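PDB 3VIU: phosphoribosylformylglycinamidine synthase 2 from Thermus thermophilus, which belongs to the AIR synthase-related (PurM-like) family and binds adenosine-5'-diphosphate and magnesium in a single chain built from two similar halves. Local coordinates for residues P26-V29 and E30-F34; G261-G264 and L265-L269. One frame throughout, in Å; residues are numbered along the deposited sequence.

Contact 1. Residues P26-V29 and E30-F34; sequences PNRV and ELLLF
Asn27 and Glu30 meet at the start of helix 28-37, where the first backbone turns close as Leu31 N, Leu32 N and Leu33 N bond to Asn27 O, Arg28 O and Val29 O. Asn27 is the N-cap, and with Glu30 it forms a capping box. Asn27 OD1 accepts from Glu30 N at 2.7 Å, in a nearly straight bond with an N-H...O angle of 172°. Asn27 CG lies between the backbone N and the carbonyl carbon (chi1 49°), and this brings OD1 to Glu30 N. The return bond runs from Asn27 N to Glu30 OE2, 3.1 Å long. It reaches the carboxylate on its anti side, 35° out of plane. The two side chains cross at about a right angle. Pro26 packs against the same glutamate, with Pro26 CB 3.5 Å from Glu30 CB. Pro26 CG also lies 4.1 Å from Leu31 CG. The extended Arg28 chain carries its guanidinium out beside Leu32, whose CD2 sits over one face near the rim, 4.0 Å from Arg28 NH2. Glu30 OE1 forms a salt bridge with Arg24 and accepts from Glu354 N, while Asn27 ND2 donates to Val352 O. The bonds to Val352 O and Glu354 N tie the cap to strand 350-356. Two backbone N-H groups at the helix start are thus satisfied by side chains. The buried Glu30 carboxylate has partners on both oxygens, and Arg24 together with the N-terminal helix dipole would probably favour its ionised form.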
ATOM      1  N   PRO A  26      27.036  12.734  24.077  1.00 37.20           N
ATOM      2  CA  PRO A  26      27.488  12.065  22.858  1.00 35.35           C
ATOM      3  C   PRO A  26      28.460  12.940  22.082  1.00 34.36           C
ATOM      4  O   PRO A  26      28.354  14.163  22.122  1.00 33.83           O
ATOM      5  CB  PRO A  26      26.188  11.861  22.095  1.00 36.12           C
ATOM      6  CG  PRO A  26      25.457  13.133  22.404  1.00 34.80           C
ATOM      7  CD  PRO A  26      25.671  13.266  23.903  1.00 35.58           C
ATOM      8  N   ASN A  27      29.408  12.323  21.380  1.00 33.39           N
ATOM      9  CA  ASN A  27      30.348  13.100  20.582  1.00 32.00           C
ATOM     10  C   ASN A  27      29.589  13.542  19.339  1.00 32.10           C
ATOM     11  O   ASN A  27      28.382  13.300  19.233  1.00 33.31           O
ATOM     12  CB  ASN A  27      31.575  12.268  20.194  1.00 32.09           C
ATOM     13  CG  ASN A  27      31.214  10.912  19.619  1.00 32.39           C
ATOM     14  OD1 ASN A  27      30.249  10.776  18.867  1.00 33.57           O
ATOM     15  ND2 ASN A  27      32.003   9.901  19.957  1.00 30.32           N
ATOM     16  N   ARG A  28      30.273  14.187  18.400  1.00 31.28           N
ATOM     17  CA  ARG A  28      29.608  14.648  17.185  1.00 29.61           C
ATOM     18  C   ARG A  28      28.923  13.498  16.431  1.00 29.32           C
ATOM     19  O   ARG A  28      27.738  13.579  16.104  1.00 28.18           O
ATOM     20  CB  ARG A  28      30.610  15.344  16.264  1.00 30.37           C
ATOM     21  CG  ARG A  28      29.981  15.903  14.999  1.00 33.50           C
ATOM     22  CD  ARG A  28      31.020  16.323  13.975  1.00 36.04           C
ATOM     23  NE  ARG A  28      30.421  16.510  12.654  1.00 38.29           N
ATOM     24  CZ  ARG A  28      29.518  17.445  12.364  1.00 41.24           C
ATOM     25  NH1 ARG A  28      29.101  18.293  13.300  1.00 40.56           N
ATOM     26  NH2 ARG A  28      29.022  17.530  11.135  1.00 40.55           N
ATOM     27  N   VAL A  29      29.667  12.430  16.161  1.00 28.37           N
ATOM     28  CA  VAL A  29      29.121  11.282  15.443  1.00 27.89           C
ATOM     29  C   VAL A  29      27.867  10.726  16.117  1.00 28.66           C
ATOM     30  O   VAL A  29      26.820  10.587  15.481  1.00 27.47           O
ATOM     31  CB  VAL A  29      30.168  10.152  15.321  1.00 26.53           C
ATOM     32  CG1 VAL A  29      29.529   8.907  14.732  1.00 26.18           C
ATOM     33  CG2 VAL A  29      31.325  10.611  14.449  1.00 25.73           C
ATOM     34  N   GLU A  30      27.980  10.408  17.403  1.00 28.57           N
ATOM     35  CA  GLU A  30      26.856   9.873  18.158  1.00 30.15           C
ATOM     36  C   GLU A  30      25.642  10.802  18.085  1.00 30.18           C
ATOM     37  O   GLU A  30      24.497  10.342  17.997  1.00 29.73           O
ATOM     38  CB  GLU A  30      27.276   9.645  19.615  1.00 31.13           C
ATOM     39  CG  GLU A  30      28.286   8.514  19.773  1.00 33.32           C
ATOM     40  CD  GLU A  30      28.841   8.386  21.178  1.00 35.55           C
ATOM     41  OE1 GLU A  30      29.371   7.301  21.504  1.00 35.25           O
ATOM     42  OE2 GLU A  30      28.759   9.368  21.951  1.00 37.33           O
ATOM     43  N   LEU A  31      25.892  12.108  18.107  1.00 29.33           N
ATOM     44  CA  LEU A  31      24.806  13.072  18.034  1.00 29.13           C
ATOM     45  C   LEU A  31      24.091  12.899  16.696  1.00 28.48           C
ATOM     46  O   LEU A  31      22.861  12.828  16.640  1.00 28.29           O
ATOM     47  CB  LEU A  31      25.342  14.500  18.150  1.00 30.19           C
ATOM     48  CG  LEU A  31      24.600  15.444  19.107  1.00 32.00           C
ATOM     49  CD1 LEU A  31      25.093  16.858  18.873  1.00 32.18           C
ATOM     50  CD2 LEU A  31      23.100  15.382  18.887  1.00 30.67           C
ATOM     51  N   LEU A  32      24.871  12.829  15.621  1.00 26.40           N
ATOM     52  CA  LEU A  32      24.316  12.662  14.286  1.00 24.74           C
ATOM     53  C   LEU A  32      23.502  11.372  14.179  1.00 24.71           C
ATOM     54  O   LEU A  32      22.503  11.323  13.463  1.00 24.58           O
ATOM     55  CB  LEU A  32      25.446  12.695  13.244  1.00 23.29           C
ATOM     56  CG  LEU A  32      25.708  14.036  12.533  1.00 23.62           C
ATOM     57  CD1 LEU A  32      25.413  15.200  13.452  1.00 23.94           C
ATOM     58  CD2 LEU A  32      27.152  14.094  12.056  1.00 21.27           C
ATOM     59  N   LEU A  33      23.917  10.333  14.901  1.00 24.09           N
ATOM     60  CA  LEU A  33      23.193   9.068  14.877  1.00 24.41           C
ATOM     61  C   LEU A  33      21.790   9.245  15.477  1.00 25.70           C
ATOM     62  O   LEU A  33      20.793   8.767  14.919  1.00 25.79           O
ATOM     63  CB  LEU A  33      23.962   7.993  15.658  1.00 23.64           C
ATOM     64  CG  LEU A  33      25.352   7.566  15.148  1.00 25.07           C
ATOM     65  CD1 LEU A  33      25.903   6.461  16.039  1.00 24.12           C
ATOM     66  CD2 LEU A  33      25.269   7.081  13.708  1.00 20.16           C
ATOM     67  N   PHE A  34      21.713   9.931  16.614  1.00 25.04           N
ATOM     68  CA  PHE A  34      20.428  10.157  17.258  1.00 27.24           C
ATOM     69  C   PHE A  34      19.508  11.036  16.421  1.00 28.56           C
ATOM     70  O   PHE A  34      18.320  10.747  16.288  1.00 28.31           O
ATOM     71  CB  PHE A  34      20.614  10.783  18.639  1.00 25.01           C
ATOM     72  CG  PHE A  34      20.932   9.787  19.713  1.00 25.87           C
ATOM     73  CD1 PHE A  34      22.246   9.568  20.115  1.00 27.06           C
ATOM     74  CD2 PHE A  34      19.918   9.044  20.307  1.00 23.46           C
ATOM     75  CE1 PHE A  34      22.541   8.619  21.099  1.00 25.68           C
ATOM     76  CE2 PHE A  34      20.202   8.100  21.282  1.00 23.82           C
ATOM     77  CZ  PHE A  34      21.515   7.886  21.680  1.00 24.18           C
TER

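Contact 2. Residues G261-G264 and L265-L269; sequences GAAG and LTSSL
Ser267 reaches back from the first turn of helix 264-275 to the type II beta turn Gly261-Gly264 that leads into it. The turn links strand 254-259 to this helix in the first AIR synthase-related C-terminal domain. Gly264 N closes the turn by donating to Gly261 O. Ser267 OG donates to Ala262 O at 2.6 Å, with the donor tilted 21° from the carbonyl plane. Its chi1 of 62° turns the hydroxyl toward the loop. The neighbouring carbonyl takes a backbone donor: Ser267 N bonds to Ala263 O at 3.2 Å, coming from above the carbonyl plane. Gly264 O accepts from Ser268 N in the regular helical manner, at 3.0 Å. Gly264 has a positive phi of 32°, which suits a residue without a side chain. Outside the two segments, Ala263 N donates to Glu303 OE1, Thr266 OG1 bonds to Leu300 O and Ser268 OG to Asp259 O. Asp259 belongs to the ADP pocket, and the Ala262 side chain lies about 5 Å from the bound ADP, so the turn borders that site. Beside the serine hydroxyl, Ala263 CB packs 3.4 Å from Ser267 CB.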
ATOM      1  N   GLY A 261      18.134   0.919   4.580  1.00 34.50           N
ATOM      2  CA  GLY A 261      17.331   1.974   4.006  1.00 34.18           C
ATOM      3  C   GLY A 261      17.640   3.260   4.725  1.00 33.57           C
ATOM      4  O   GLY A 261      18.792   3.684   4.792  1.00 33.51           O
ATOM      5  N   ALA A 262      16.605   3.878   5.271  1.00 33.61           N
ATOM      6  CA  ALA A 262      16.770   5.119   6.000  1.00 32.49           C
ATOM      7  C   ALA A 262      17.728   4.869   7.160  1.00 31.40           C
ATOM      8  O   ALA A 262      17.541   3.922   7.926  1.00 30.47           O
ATOM      9  CB  ALA A 262      15.420   5.593   6.522  1.00 32.68           C
ATOM     10  N   ALA A 263      18.752   5.713   7.272  1.00 28.85           N
ATOM     11  CA  ALA A 263      19.740   5.605   8.343  1.00 26.69           C
ATOM     12  C   ALA A 263      20.768   4.504   8.075  1.00 25.14           C
ATOM     13  O   ALA A 263      21.549   4.145   8.957  1.00 25.28           O
ATOM     14  CB  ALA A 263      19.035   5.369   9.685  1.00 23.32           C
ATOM     15  N   GLY A 264      20.749   3.981   6.852  1.00 23.81           N
ATOM     16  CA  GLY A 264      21.673   2.937   6.431  1.00 21.44           C
ATOM     17  C   GLY A 264      22.167   1.912   7.444  1.00 21.53           C
ATOM     18  O   GLY A 264      21.385   1.215   8.093  1.00 21.41           O
ATOM     19  N   LEU A 265      23.489   1.816   7.557  1.00 20.75           N
ATOM     20  CA  LEU A 265      24.143   0.879   8.464  1.00 20.09           C
ATOM     21  C   LEU A 265      23.711   1.051   9.910  1.00 20.14           C
ATOM     22  O   LEU A 265      23.505   0.073  10.623  1.00 21.13           O
ATOM     23  CB  LEU A 265      25.663   1.037   8.369  1.00 21.28           C
ATOM     24  CG  LEU A 265      26.373   0.475   7.139  1.00 17.59           C
ATOM     25  CD1 LEU A 265      27.774   1.043   7.043  1.00 19.73           C
ATOM     26  CD2 LEU A 265      26.405  -1.035   7.235  1.00 18.44           C
ATOM     27  N   THR A 266      23.575   2.297  10.345  1.00 19.26           N
ATOM     28  CA  THR A 266      23.164   2.565  11.710  1.00 19.23           C
ATOM     29  C   THR A 266      21.838   1.881  12.060  1.00 20.91           C
ATOM     30  O   THR A 266      21.770   1.128  13.030  1.00 21.73           O
ATOM     31  CB  THR A 266      23.041   4.076  11.958  1.00 19.52           C
ATOM     32  OG1 THR A 266      24.314   4.698  11.743  1.00 17.08           O
ATOM     33  CG2 THR A 266      22.584   4.347  13.381  1.00 17.27           C
ATOM     34  N   SER A 267      20.792   2.119  11.270  1.00 21.30           N
ATOM     35  CA  SER A 267      19.484   1.515  11.543  1.00 21.06           C
ATOM     36  C   SER A 267      19.449   0.004  11.297  1.00 21.27           C
ATOM     37  O   SER A 267      18.756  -0.729  11.997  1.00 21.92           O
ATOM     38  CB  SER A 267      18.399   2.192  10.702  1.00 22.42           C
ATOM     39  OG  SER A 267      18.648   2.021   9.315  1.00 29.42           O
ATOM     40  N   SER A 268      20.193  -0.462  10.303  1.00 20.31           N
ATOM     41  CA  SER A 268      20.220  -1.884  10.003  1.00 20.66           C
ATOM     42  C   SER A 268      20.746  -2.704  11.165  1.00 19.70           C
ATOM     43  O   SER A 268      20.055  -3.588  11.670  1.00 19.12           O
ATOM     44  CB  SER A 268      21.090  -2.158   8.773  1.00 22.80           C
ATOM     45  OG  SER A 268      20.419  -1.799   7.583  1.00 27.46           O
ATOM     46  N   LEU A 269      21.970  -2.400  11.589  1.00 19.38           N
ATOM     47  CA  LEU A 269      22.626  -3.130  12.676  1.00 19.46           C
ATOM     48  C   LEU A 269      22.036  -2.924  14.070  1.00 19.83           C
ATOM     49  O   LEU A 269      21.795  -3.889  14.790  1.00 17.45           O
ATOM     50  CB  LEU A 269      24.120  -2.796  12.690  1.00 17.87           C
ATOM     51  CG  LEU A 269      24.787  -2.970  11.318  1.00 18.80           C
ATOM     52  CD1 LEU A 269      26.260  -2.627  11.416  1.00 18.59           C
ATOM     53  CD2 LEU A 269      24.596  -4.392  10.819  1.00 17.39           C
TER

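How the contacts relate
From the N terminus, the chain first makes contact 1 at the start of helix 28-37, in the linker domain. Much later, contact 2 forms where strand 254-259 passes into helix 264-275. The two are in series, and neither encloses the other. Each closes a short local turn where a helix begins. Their centres are about 15 Å apart, and they touch where Leu33 CD2 packs 3.2 Å from Thr266 OG1. Further along helix 28-37, Val36 and Met37 extend this packing to Ala263, Thr266 and Ser267. Helix 296-301 also joins the two regions: its Leu301 touches Leu33, the Leu300 side chain touches Val29, and Leu300 O takes a hydrogen bond from Thr266 OG1. The linker helix is thereby held against the first AIR synthase-related C-terminal domain.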